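Local coordinates for Serine/threonine-protein kinase PknE (Mycobacterium tuberculosis, PDB 2H34) that transfers phosphate from ATP to serine and threonine residues of proteins, as the cytoplasmic kinase domain of a membrane-spanning homodimer that probably supports bacterial survival in the host, at residues P259-P262 / V263-A267. Residues are numbered along the deposited sequence; the frame is centred on the assembly and turned at random.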
ATOM      1  N   PRO A 259     -14.957   8.256  20.361  1.00 79.32           N
ATOM      2  CA  PRO A 259     -16.371   8.639  20.411  1.00 79.33           C
ATOM      3  C   PRO A 259     -17.106   8.628  19.066  1.00 79.24           C
ATOM      4  O   PRO A 259     -18.157   7.997  18.960  1.00 79.34           O
ATOM      5  CB  PRO A 259     -16.330  10.059  20.996  1.00 79.38           C
ATOM      6  CG  PRO A 259     -15.066  10.108  21.766  1.00 79.35           C
ATOM      7  CD  PRO A 259     -14.101   9.292  20.969  1.00 79.25           C
ATOM      8  N   GLY A 260     -16.561   9.305  18.052  1.00 79.00           N
ATOM      9  CA  GLY A 260     -17.307   9.564  16.808  1.00 78.60           C
ATOM     10  C   GLY A 260     -17.292   8.499  15.715  1.00 78.35           C
ATOM     11  O   GLY A 260     -17.535   8.819  14.544  1.00 78.15           O
ATOM     12  N   ILE A 261     -17.016   7.244  16.091  1.00 78.03           N
ATOM     13  CA  ILE A 261     -16.974   6.105  15.151  1.00 77.61           C
ATOM     14  C   ILE A 261     -18.263   5.272  15.178  1.00 77.39           C
ATOM     15  O   ILE A 261     -18.527   4.582  16.163  1.00 77.13           O
ATOM     16  CB  ILE A 261     -15.796   5.138  15.443  1.00 77.56           C
ATOM     17  CG1 ILE A 261     -14.460   5.882  15.501  1.00 77.55           C
ATOM     18  CG2 ILE A 261     -15.757   4.000  14.409  1.00 77.03           C
ATOM     19  CD1 ILE A 261     -13.327   5.037  16.078  1.00 77.71           C
ATOM     20  N   PRO A 262     -19.043   5.305  14.077  1.00 77.24           N
ATOM     21  CA  PRO A 262     -20.313   4.591  13.964  1.00 77.21           C
ATOM     22  C   PRO A 262     -20.195   3.099  14.264  1.00 77.35           C
ATOM     23  O   PRO A 262     -19.136   2.495  14.045  1.00 77.18           O
ATOM     24  CB  PRO A 262     -20.699   4.806  12.504  1.00 77.01           C
ATOM     25  CG  PRO A 262     -20.075   6.087  12.154  1.00 77.17           C
ATOM     26  CD  PRO A 262     -18.753   6.063  12.851  1.00 77.15           C
ATOM     27  N   VAL A 263     -21.289   2.520  14.762  1.00 77.32           N
ATOM     28  CA  VAL A 263     -21.303   1.112  15.152  1.00 77.22           C
ATOM     29  C   VAL A 263     -21.034   0.194  13.960  1.00 77.01           C
ATOM     30  O   VAL A 263     -20.176  -0.695  14.028  1.00 76.88           O
ATOM     31  CB  VAL A 263     -22.635   0.712  15.829  1.00 77.26           C
ATOM     32  CG1 VAL A 263     -22.651  -0.783  16.136  1.00 76.87           C
ATOM     33  CG2 VAL A 263     -22.856   1.524  17.108  1.00 77.56           C
ATOM     34  N   ALA A 264     -21.755   0.437  12.865  1.00 76.67           N
ATOM     35  CA  ALA A 264     -21.719  -0.430  11.691  1.00 76.31           C
ATOM     36  C   ALA A 264     -20.303  -0.849  11.286  1.00 76.14           C
ATOM     37  O   ALA A 264     -20.120  -1.878  10.628  1.00 76.23           O
ATOM     38  CB  ALA A 264     -22.448   0.223  10.529  1.00 76.32           C
ATOM     39  N   PHE A 265     -19.309  -0.066  11.708  1.00 75.83           N
ATOM     40  CA  PHE A 265     -17.901  -0.332  11.385  1.00 75.19           C
ATOM     41  C   PHE A 265     -17.314  -1.604  11.998  1.00 74.74           C
ATOM     42  O   PHE A 265     -16.541  -2.296  11.341  1.00 74.79           O
ATOM     43  CB  PHE A 265     -17.025   0.880  11.702  1.00 74.96           C
ATOM     44  CG  PHE A 265     -17.123   1.976  10.681  1.00 75.12           C
ATOM     45  CD1 PHE A 265     -17.831   3.139  10.954  1.00 74.75           C
ATOM     46  CD2 PHE A 265     -16.516   1.844   9.435  1.00 75.24           C
ATOM     47  CE1 PHE A 265     -17.916   4.155  10.008  1.00 73.54           C
ATOM     48  CE2 PHE A 265     -16.608   2.862   8.485  1.00 74.14           C
ATOM     49  CZ  PHE A 265     -17.311   4.014   8.778  1.00 73.55           C
ATOM     50  N   ASP A 266     -17.677  -1.923  13.239  1.00 74.24           N
ATOM     51  CA  ASP A 266     -17.193  -3.167  13.862  1.00 73.98           C
ATOM     52  C   ASP A 266     -17.484  -4.370  12.966  1.00 73.57           C
ATOM     53  O   ASP A 266     -16.667  -5.283  12.841  1.00 73.24           O
ATOM     54  CB  ASP A 266     -17.811  -3.400  15.243  1.00 73.81           C
ATOM     55  CG  ASP A 266     -17.832  -2.160  16.097  1.00 74.00           C
ATOM     56  OD1 ASP A 266     -16.859  -1.378  16.075  1.00 74.82           O
ATOM     57  OD2 ASP A 266     -18.839  -1.963  16.800  1.00 74.35           O
ATOM     58  N   ALA A 267     -18.657  -4.355  12.344  1.00 73.25           N
ATOM     59  CA  ALA A 267     -19.041  -5.400  11.413  1.00 72.88           C
ATOM     60  C   ALA A 267     -18.077  -5.409  10.233  1.00 72.58           C
ATOM     61  O   ALA A 267     -17.480  -6.443   9.922  1.00 72.65           O
ATOM     62  CB  ALA A 267     -20.487  -5.207  10.954  1.00 72.92           C
TER
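At the N-terminal end of helix 264-272, in the helical C-terminal lobe of the kinase, Pro262 leads the chain into its first turn and packs against Phe265, three residues on. The two side chains run side by side, pointing the same way. Pro262 CD lies 3.5 Å from Phe265 CE1, and CG of the same proline is 3.6 Å from that ring atom, which sets one side of the pyrrolidine along the CD1-CE1 bond. Phe265 CG stands beside its own backbone N (chi1 -77°), which turns the ring back toward the incoming loop. Ile261 adds a looser touch, crossing the phenylalanine at about a right angle with CG2 4.1 Å from Phe265 CD1. Pro262 O also approaches the ring, at its edge and in its plane, 3.4 Å from Phe265 CD1. The Phe265 N to Pro262 O hydrogen bond is weak, and doubtful because the position of that nitrogen is uncertain; Asp266 N binds Val263 O at 2.9 Å. Asp266 OD2 is hydrogen-bonded to Ser255 OG, which ties the start of the helix to the preceding loop. A proline just ahead of the helix, packed against an aromatic ring, thus forms this loop-to-helix junction of the protein kinase fold.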